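PDB 5VIA: pseudoperoxidase from Leishmania major, which binds heme b through two axial protein ligands to its iron and belongs to the heme peroxidase family, probably as a pseudoperoxidase. Local coordinates for residues Tyr104-Asp109 against Gln269-Phe274; Gln110-Arg115 against Met277-Phe282. One frame throughout, in Å; residues are numbered along the deposited sequence.

Contact 1. Residues Tyr104-Asp109 against Gln269-Phe274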
ATOM      1  N   TYR A 104      -1.853  -9.676  10.099  1.00 34.66           N
ATOM      2  CA  TYR A 104      -2.559 -10.188   8.923  1.00 33.34           C
ATOM      3  C   TYR A 104      -3.561 -11.289   9.267  1.00 33.03           C
ATOM      4  O   TYR A 104      -4.304 -11.743   8.396  1.00 36.48           O
ATOM      5  CB  TYR A 104      -1.551 -10.740   7.914  1.00 33.58           C
ATOM      6  CG  TYR A 104      -0.966 -12.054   8.362  1.00 34.57           C
ATOM      7  CD1 TYR A 104       0.116 -12.090   9.224  1.00 33.65           C
ATOM      8  CD2 TYR A 104      -1.511 -13.262   7.939  1.00 36.28           C
ATOM      9  CE1 TYR A 104       0.641 -13.278   9.646  1.00 34.41           C
ATOM     10  CE2 TYR A 104      -0.991 -14.456   8.367  1.00 35.67           C
ATOM     11  CZ  TYR A 104       0.088 -14.452   9.210  1.00 35.51           C
ATOM     12  OH  TYR A 104       0.613 -15.634   9.632  1.00 38.26           O
ATOM     13  N   GLU A 105      -3.561 -11.735  10.519  1.00 34.80           N
ATOM     14  CA  GLU A 105      -4.334 -12.912  10.919  1.00 36.95           C
ATOM     15  C   GLU A 105      -5.846 -12.773  10.713  1.00 38.02           C
ATOM     16  O   GLU A 105      -6.497 -13.692  10.212  1.00 38.22           O
ATOM     17  CB  GLU A 105      -4.022 -13.283  12.374  1.00 39.88           C
ATOM     18  CG  GLU A 105      -2.622 -13.880  12.606  1.00 44.15           C
ATOM     19  CD  GLU A 105      -1.532 -12.836  12.875  1.00 45.47           C
ATOM     20  OE1 GLU A 105      -1.720 -11.642  12.537  1.00 40.89           O
ATOM     21  OE2 GLU A 105      -0.474 -13.227  13.432  1.00 48.62           O
ATOM     22  N   ALA A 106      -6.397 -11.629  11.110  1.00 31.53           N
ATOM     23  CA  ALA A 106      -7.809 -11.328  10.882  1.00 31.77           C
ATOM     24  C   ALA A 106      -8.106 -11.103   9.403  1.00 31.16           C
ATOM     25  O   ALA A 106      -9.162 -11.503   8.909  1.00 31.49           O
ATOM     26  CB  ALA A 106      -8.229 -10.114  11.689  1.00 32.07           C
ATOM     27  N   ILE A 107      -7.187 -10.451   8.691  1.00 31.71           N
ATOM     28  CA  ILE A 107      -7.369 -10.241   7.255  1.00 29.63           C
ATOM     29  C   ILE A 107      -7.479 -11.593   6.556  1.00 29.39           C
ATOM     30  O   ILE A 107      -8.343 -11.793   5.702  1.00 28.98           O
ATOM     31  CB  ILE A 107      -6.192  -9.473   6.615  1.00 28.87           C
ATOM     32  CG1 ILE A 107      -5.949  -8.130   7.311  1.00 28.08           C
ATOM     33  CG2 ILE A 107      -6.461  -9.241   5.147  1.00 27.86           C
ATOM     34  CD1 ILE A 107      -4.653  -7.419   6.844  1.00 26.37           C
ATOM     35  N   LEU A 108      -6.596 -12.520   6.917  1.00 30.52           N
ATOM     36  CA  LEU A 108      -6.608 -13.839   6.289  1.00 32.65           C
ATOM     37  C   LEU A 108      -7.829 -14.655   6.709  1.00 33.54           C
ATOM     38  O   LEU A 108      -8.493 -15.263   5.864  1.00 34.25           O
ATOM     39  CB  LEU A 108      -5.319 -14.605   6.586  1.00 32.01           C
ATOM     40  CG  LEU A 108      -5.213 -15.942   5.855  1.00 33.57           C
ATOM     41  CD1 LEU A 108      -5.421 -15.741   4.359  1.00 34.42           C
ATOM     42  CD2 LEU A 108      -3.874 -16.609   6.128  1.00 34.98           C
ATOM     43  N   ASP A 109      -8.134 -14.652   8.003  1.00 39.12           N
ATOM     44  CA  ASP A 109      -9.277 -15.406   8.528  1.00 40.84           C
ATOM     45  C   ASP A 109     -10.616 -14.969   7.924  1.00 40.35           C
ATOM     46  O   ASP A 109     -11.511 -15.793   7.732  1.00 42.82           O
ATOM     47  CB  ASP A 109      -9.331 -15.307  10.054  1.00 41.28           C
ATOM     48  CG  ASP A 109     -10.492 -16.083  10.648  1.00 43.82           C
ATOM     49  OD1 ASP A 109     -10.437 -17.333  10.663  1.00 43.22           O
ATOM     50  OD2 ASP A 109     -11.461 -15.438  11.103  1.00 44.17           O
ATOM     51  N   GLN A 269      -7.618  -1.667  13.602  1.00 27.36           N
ATOM     52  CA  GLN A 269      -8.058  -0.746  12.554  1.00 26.74           C
ATOM     53  C   GLN A 269      -7.369  -1.035  11.213  1.00 26.44           C
ATOM     54  O   GLN A 269      -7.976  -0.908  10.145  1.00 23.13           O
ATOM     55  CB  GLN A 269      -7.804   0.693  13.011  1.00 24.66           C
ATOM     56  CG  GLN A 269      -8.612   1.064  14.258  1.00 28.25           C
ATOM     57  CD  GLN A 269     -10.105   1.044  13.977  1.00 31.80           C
ATOM     58  OE1 GLN A 269     -10.545   1.510  12.924  1.00 29.27           O
ATOM     59  NE2 GLN A 269     -10.895   0.502  14.913  1.00 33.43           N
ATOM     60  N   PHE A 270      -6.101  -1.434  11.278  1.00 28.12           N
ATOM     61  CA  PHE A 270      -5.343  -1.755  10.074  1.00 22.50           C
ATOM     62  C   PHE A 270      -5.984  -2.913   9.329  1.00 23.74           C
ATOM     63  O   PHE A 270      -6.189  -2.850   8.120  1.00 23.77           O
ATOM     64  CB  PHE A 270      -3.888  -2.129  10.437  1.00 24.70           C
ATOM     65  CG  PHE A 270      -3.071  -2.574   9.252  1.00 24.26           C
ATOM     66  CD1 PHE A 270      -2.493  -1.643   8.411  1.00 22.40           C
ATOM     67  CD2 PHE A 270      -2.901  -3.927   8.971  1.00 28.10           C
ATOM     68  CE1 PHE A 270      -1.746  -2.045   7.301  1.00 24.31           C
ATOM     69  CE2 PHE A 270      -2.148  -4.342   7.866  1.00 24.63           C
ATOM     70  CZ  PHE A 270      -1.570  -3.393   7.037  1.00 23.47           C
ATOM     71  N   GLN A 271      -6.294  -3.982  10.050  1.00 23.90           N
ATOM     72  CA  GLN A 271      -6.799  -5.181   9.400  1.00 24.65           C
ATOM     73  C   GLN A 271      -8.188  -4.922   8.855  1.00 24.41           C
ATOM     74  O   GLN A 271      -8.537  -5.389   7.768  1.00 24.38           O
ATOM     75  CB  GLN A 271      -6.763  -6.382  10.359  1.00 26.21           C
ATOM     76  CG  GLN A 271      -5.326  -6.742  10.785  1.00 28.04           C
ATOM     77  CD  GLN A 271      -5.249  -8.006  11.607  1.00 31.15           C
ATOM     78  OE1 GLN A 271      -5.198  -9.107  11.060  1.00 32.64           O
ATOM     79  NE2 GLN A 271      -5.222  -7.859  12.926  1.00 31.62           N
ATOM     80  N   SER A 272      -8.975  -4.149   9.593  1.00 25.74           N
ATOM     81  CA  SER A 272     -10.297  -3.790   9.113  1.00 27.37           C
ATOM     82  C   SER A 272     -10.216  -2.943   7.838  1.00 26.42           C
ATOM     83  O   SER A 272     -10.947  -3.179   6.868  1.00 26.29           O
ATOM     84  CB  SER A 272     -11.074  -3.057  10.211  1.00 29.83           C
ATOM     85  OG  SER A 272     -12.230  -2.474   9.658  1.00 33.00           O
ATOM     86  N   ALA A 273      -9.314  -1.966   7.834  1.00 26.04           N
ATOM     87  CA  ALA A 273      -9.104  -1.130   6.653  1.00 24.00           C
ATOM     88  C   ALA A 273      -8.589  -1.943   5.470  1.00 26.07           C
ATOM     89  O   ALA A 273      -9.061  -1.781   4.334  1.00 24.59           O
ATOM     90  CB  ALA A 273      -8.118  -0.005   6.965  1.00 22.89           C
ATOM     91  N   PHE A 274      -7.602  -2.798   5.723  1.00 25.26           N
ATOM     92  CA  PHE A 274      -6.964  -3.510   4.616  1.00 23.29           C
ATOM     93  C   PHE A 274      -7.966  -4.445   3.963  1.00 23.74           C
ATOM     94  O   PHE A 274      -8.038  -4.549   2.740  1.00 23.05           O
ATOM     95  CB  PHE A 274      -5.714  -4.266   5.084  1.00 24.02           C
ATOM     96  CG  PHE A 274      -4.751  -4.570   3.972  1.00 22.11           C
ATOM     97  CD1 PHE A 274      -4.931  -5.688   3.173  1.00 25.52           C
ATOM     98  CD2 PHE A 274      -3.673  -3.734   3.715  1.00 25.25           C
ATOM     99  CE1 PHE A 274      -4.043  -5.980   2.133  1.00 24.93           C
ATOM    100  CE2 PHE A 274      -2.777  -4.023   2.665  1.00 24.82           C
ATOM    101  CZ  PHE A 274      -2.977  -5.142   1.881  1.00 22.40           C
TER

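Contact 2. Residues Gln110-Arg115 against Met277-Phe282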
ATOM      1  N   GLN A 110     -10.740 -13.683   7.614  1.00 44.18           N
ATOM      2  CA  GLN A 110     -11.977 -13.131   7.070  1.00 45.05           C
ATOM      3  C   GLN A 110     -11.933 -12.964   5.556  1.00 44.07           C
ATOM      4  O   GLN A 110     -12.879 -12.443   4.962  1.00 43.85           O
ATOM      5  CB  GLN A 110     -12.274 -11.770   7.703  1.00 46.48           C
ATOM      6  CG  GLN A 110     -12.758 -11.820   9.143  1.00 51.05           C
ATOM      7  CD  GLN A 110     -12.918 -10.428   9.738  1.00 54.96           C
ATOM      8  OE1 GLN A 110     -12.868  -9.417   9.024  1.00 55.08           O
ATOM      9  NE2 GLN A 110     -13.100 -10.368  11.052  1.00 57.19           N
ATOM     10  N   TRP A 111     -10.827 -13.384   4.940  1.00 31.45           N
ATOM     11  CA  TRP A 111     -10.653 -13.256   3.492  1.00 30.36           C
ATOM     12  C   TRP A 111     -11.805 -13.913   2.737  1.00 32.64           C
ATOM     13  O   TRP A 111     -12.224 -15.032   3.056  1.00 32.81           O
ATOM     14  CB  TRP A 111      -9.324 -13.883   3.052  1.00 30.59           C
ATOM     15  CG  TRP A 111      -9.014 -13.657   1.598  1.00 30.58           C
ATOM     16  CD1 TRP A 111      -8.555 -12.502   1.024  1.00 30.18           C
ATOM     17  CD2 TRP A 111      -9.145 -14.608   0.535  1.00 32.15           C
ATOM     18  NE1 TRP A 111      -8.388 -12.682  -0.332  1.00 30.24           N
ATOM     19  CE2 TRP A 111      -8.746 -13.966  -0.655  1.00 32.45           C
ATOM     20  CE3 TRP A 111      -9.565 -15.941   0.476  1.00 33.09           C
ATOM     21  CZ2 TRP A 111      -8.751 -14.616  -1.891  1.00 33.58           C
ATOM     22  CZ3 TRP A 111      -9.564 -16.584  -0.749  1.00 35.25           C
ATOM     23  CH2 TRP A 111      -9.164 -15.920  -1.918  1.00 34.16           C
ATOM     24  N   ARG A 112     -12.332 -13.194   1.755  1.00 35.12           N
ATOM     25  CA  ARG A 112     -13.374 -13.725   0.896  1.00 38.32           C
ATOM     26  C   ARG A 112     -12.848 -13.920  -0.515  1.00 38.99           C
ATOM     27  O   ARG A 112     -11.844 -13.316  -0.909  1.00 37.15           O
ATOM     28  CB  ARG A 112     -14.585 -12.791   0.884  1.00 37.41           C
ATOM     29  CG  ARG A 112     -15.380 -12.816   2.184  1.00 37.41           C
ATOM     30  CD  ARG A 112     -16.415 -11.713   2.201  1.00 39.79           C
ATOM     31  NE  ARG A 112     -17.218 -11.764   3.419  1.00 42.39           N
ATOM     32  CZ  ARG A 112     -18.225 -10.938   3.685  1.00 42.19           C
ATOM     33  NH1 ARG A 112     -18.557  -9.990   2.821  1.00 42.17           N
ATOM     34  NH2 ARG A 112     -18.900 -11.061   4.816  1.00 42.69           N
ATOM     35  N   TRP A 113     -13.534 -14.765  -1.275  1.00 35.79           N
ATOM     36  CA  TRP A 113     -13.063 -15.132  -2.601  1.00 37.50           C
ATOM     37  C   TRP A 113     -14.102 -14.825  -3.673  1.00 37.78           C
ATOM     38  O   TRP A 113     -15.229 -14.437  -3.368  1.00 38.53           O
ATOM     39  CB  TRP A 113     -12.653 -16.614  -2.630  1.00 38.16           C
ATOM     40  CG  TRP A 113     -13.774 -17.600  -2.427  1.00 39.40           C
ATOM     41  CD1 TRP A 113     -14.381 -17.929  -1.246  1.00 39.86           C
ATOM     42  CD2 TRP A 113     -14.389 -18.418  -3.433  1.00 40.96           C
ATOM     43  NE1 TRP A 113     -15.351 -18.883  -1.461  1.00 40.75           N
ATOM     44  CE2 TRP A 113     -15.372 -19.201  -2.793  1.00 42.02           C
ATOM     45  CE3 TRP A 113     -14.203 -18.562  -4.812  1.00 42.85           C
ATOM     46  CZ2 TRP A 113     -16.172 -20.113  -3.489  1.00 44.70           C
ATOM     47  CZ3 TRP A 113     -14.999 -19.471  -5.503  1.00 45.11           C
ATOM     48  CH2 TRP A 113     -15.972 -20.232  -4.840  1.00 45.13           C
ATOM     49  N   GLY A 114     -13.716 -14.994  -4.931  1.00 35.73           N
ATOM     50  CA  GLY A 114     -14.636 -14.778  -6.030  1.00 36.33           C
ATOM     51  C   GLY A 114     -14.469 -13.437  -6.720  1.00 35.22           C
ATOM     52  O   GLY A 114     -15.364 -13.015  -7.462  1.00 34.83           O
ATOM     53  N   ARG A 115     -13.348 -12.756  -6.471  1.00 32.90           N
ATOM     54  CA  ARG A 115     -13.049 -11.513  -7.185  1.00 31.44           C
ATOM     55  C   ARG A 115     -13.020 -11.805  -8.678  1.00 34.25           C
ATOM     56  O   ARG A 115     -12.249 -12.659  -9.130  1.00 33.69           O
ATOM     57  CB  ARG A 115     -11.700 -10.928  -6.751  1.00 28.33           C
ATOM     58  CG  ARG A 115     -11.697 -10.290  -5.369  1.00 27.14           C
ATOM     59  CD  ARG A 115     -10.267 -10.015  -4.866  1.00 28.18           C
ATOM     60  NE  ARG A 115     -10.315  -9.574  -3.472  1.00 27.24           N
ATOM     61  CZ  ARG A 115     -10.486 -10.400  -2.442  1.00 28.59           C
ATOM     62  NH1 ARG A 115     -10.595 -11.709  -2.648  1.00 31.48           N
ATOM     63  NH2 ARG A 115     -10.551  -9.925  -1.207  1.00 26.49           N
ATOM     64  N   MET A 277     -10.297  -2.429   1.811  1.00 25.09           N
ATOM     65  CA  MET A 277      -9.590  -2.038   0.599  1.00 24.24           C
ATOM     66  C   MET A 277      -9.554  -3.155  -0.433  1.00 22.58           C
ATOM     67  O   MET A 277      -9.844  -2.927  -1.602  1.00 25.66           O
ATOM     68  CB  MET A 277      -8.159  -1.590   0.921  1.00 22.26           C
ATOM     69  CG  MET A 277      -7.417  -1.110  -0.315  1.00 25.09           C
ATOM     70  SD  MET A 277      -5.726  -0.606   0.040  1.00 23.95           S
ATOM     71  CE  MET A 277      -5.007  -2.187   0.489  1.00 22.35           C
ATOM     72  N   ILE A 278      -9.199  -4.369  -0.013  1.00 22.66           N
ATOM     73  CA  ILE A 278      -9.035  -5.448  -0.980  1.00 24.66           C
ATOM     74  C   ILE A 278     -10.370  -6.045  -1.419  1.00 27.46           C
ATOM     75  O   ILE A 278     -10.405  -6.841  -2.351  1.00 27.16           O
ATOM     76  CB  ILE A 278      -8.089  -6.560  -0.482  1.00 24.48           C
ATOM     77  CG1 ILE A 278      -8.606  -7.182   0.820  1.00 25.35           C
ATOM     78  CG2 ILE A 278      -6.669  -5.998  -0.303  1.00 21.33           C
ATOM     79  CD1 ILE A 278      -7.812  -8.393   1.274  1.00 26.92           C
ATOM     80  N   GLU A 279     -11.458  -5.660  -0.747  1.00 24.42           N
ATOM     81  CA  GLU A 279     -12.800  -6.085  -1.166  1.00 26.13           C
ATOM     82  C   GLU A 279     -13.535  -4.973  -1.895  1.00 24.12           C
ATOM     83  O   GLU A 279     -14.571  -5.218  -2.526  1.00 26.69           O
ATOM     84  CB  GLU A 279     -13.638  -6.550   0.039  1.00 27.36           C
ATOM     85  CG  GLU A 279     -13.071  -7.774   0.762  1.00 29.28           C
ATOM     86  CD  GLU A 279     -14.004  -8.323   1.837  1.00 29.64           C
ATOM     87  OE1 GLU A 279     -15.020  -7.662   2.172  1.00 30.22           O
ATOM     88  OE2 GLU A 279     -13.716  -9.422   2.349  1.00 30.24           O
ATOM     89  N   SER A 280     -13.003  -3.755  -1.815  1.00 24.33           N
ATOM     90  CA  SER A 280     -13.669  -2.583  -2.406  1.00 26.14           C
ATOM     91  C   SER A 280     -13.874  -2.695  -3.912  1.00 28.85           C
ATOM     92  O   SER A 280     -12.979  -3.139  -4.651  1.00 27.21           O
ATOM     93  CB  SER A 280     -12.907  -1.296  -2.085  1.00 23.32           C
ATOM     94  OG  SER A 280     -11.574  -1.325  -2.595  1.00 23.75           O
ATOM     95  N   ASN A 281     -15.064  -2.292  -4.359  1.00 25.31           N
ATOM     96  CA  ASN A 281     -15.430  -2.322  -5.772  1.00 26.95           C
ATOM     97  C   ASN A 281     -15.357  -3.713  -6.391  1.00 27.60           C
ATOM     98  O   ASN A 281     -15.060  -3.855  -7.578  1.00 32.81           O
ATOM     99  CB  ASN A 281     -14.624  -1.300  -6.588  1.00 25.97           C
ATOM    100  CG  ASN A 281     -15.002   0.130  -6.265  1.00 31.73           C
ATOM    101  OD1 ASN A 281     -14.208   0.886  -5.683  1.00 30.50           O
ATOM    102  ND2 ASN A 281     -16.220   0.511  -6.628  1.00 27.76           N
ATOM    103  N   PHE A 282     -15.618  -4.733  -5.574  1.00 26.85           N
ATOM    104  CA  PHE A 282     -15.851  -6.090  -6.069  1.00 30.04           C
ATOM    105  C   PHE A 282     -17.276  -6.490  -5.678  1.00 33.60           C
ATOM    106  O   PHE A 282     -17.715  -6.189  -4.575  1.00 34.91           O
ATOM    107  CB  PHE A 282     -14.875  -7.085  -5.438  1.00 28.52           C
ATOM    108  CG  PHE A 282     -13.477  -7.024  -6.004  1.00 29.39           C
ATOM    109  CD1 PHE A 282     -13.244  -7.306  -7.343  1.00 30.88           C
ATOM    110  CD2 PHE A 282     -12.402  -6.708  -5.191  1.00 28.39           C
ATOM    111  CE1 PHE A 282     -11.958  -7.256  -7.867  1.00 31.38           C
ATOM    112  CE2 PHE A 282     -11.105  -6.660  -5.704  1.00 25.73           C
ATOM    113  CZ  PHE A 282     -10.889  -6.931  -7.047  1.00 28.60           C
TER
HETATM  114  O   HOH W   1     -11.478 -10.454   1.662  1.00 30.15           O
HETATM  115  O   HOH W   2     -17.457  -8.762   0.996  1.00 43.31           O

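Contact 1. Residues Tyr104-Asp109 against Gln269-Phe274
Gln-271 reaches from one helix to the start of another and sets its amide oxygen among the first N-H groups of helix 105-109. The chain leaves its backbone with CG anti to the carbonyl carbon (chi1 -63°) and then runs extended, which carries OE1 across the gap. There Gln-271 OE1 accepts a bond from Ala-106 N at 2.8 Å, bent to 132° at the hydrogen, and a weak one from Ile-107 N at 3.4 Å. Both amides lie in the first helical turn, where no preceding turn can supply a carbonyl, and Tyr-104 occupies the N-cap.

Nearer the backbone, CB and CG of Gln-271 pack on Ile-107, whose CG1 lies 3.6 Å from Gln-271 CB. The terminal CD1 of Ile-107 goes further, meeting CB of Phe-274 at 3.8 Å and approaching CE2 of Phe-270 at 4.1 Å. Ile-107 also touches Ile-94 and Ile-97 of helix 85-99. The axes of 105-109 and 269-274 come within 8.8 Å and cross at -34°. Phe-274, about 4 Å from the heme at the nearest side-chain atoms, brings this helix packing close to the heme pocket of the largely helical heme peroxidase fold.

Contact 2. Residues Gln110-Arg115 against Met277-Phe282
Arg-115 lies across Phe-282 with its aliphatic stem over the ring. Arg-115 CG sits almost exactly above the centroid of the Phe-282 ring, 3.5 Å away, in a CH-pi contact, while the guanidinium beyond it is turned 76° from the ring plane. The extended chain brings that group edge-on to the backbone oxygen of Ile-278: Arg-115 NE donates to Ile-278 O at 3.0 Å with a nearly straight N-H (160°), and Arg-115 NH2 adds a longer bond of 3.3 Å to the same oxygen, from above the carbonyl plane. Ile-278 O therefore takes two donors from one arginine, both approaching from the same face of its plane.

This carbonyl belongs to the last turn of helix 263-279, just before a type II beta turn from Glu-279 to Phe-282 reverses the chain, so the arginine ties down a helix C terminus. Its third nitrogen, Arg-115 NH1, is held by Arg-112 O at 2.7 Å and by a salt bridge to Asp-87, which together should fix the rotation of the guanidinium.

Glu-279 crosses Arg-112 at about a right angle, its OE2 resting 3.5 Å from Arg-112 CD. The charged ends do not pair directly, but a water links Glu-279 OE2 with Arg-112 N and Arg-115 NH2. Ile-278 CD1 stands at the edge of the indole of Trp-111, 4.2 Å from Trp-111 CD1, and the indole NE1 bonds to Ser-90 OG of helix 85-99.

From the N terminus, the chain passes through helix 85-99 and then runs through helix 105-109 straight into strand 112-113, laying down the first halves of contacts 1 and 2 in succession. Some 160 residues later, helix 263-279 and the turn after it supply the second halves in the same order, so the two closed loops cross, neither enclosing the other. Contact 1 involves the middle of helix 263-279, contact 2 its C-terminal end and the turn that follows. The two meet where Ile-107 CG2 lies 4.2 Å from Ile-278 CD1. Beyond the turn, strand 286-287 pairs antiparallel with strand 112-113, continuing the junction between the two parts of the chain.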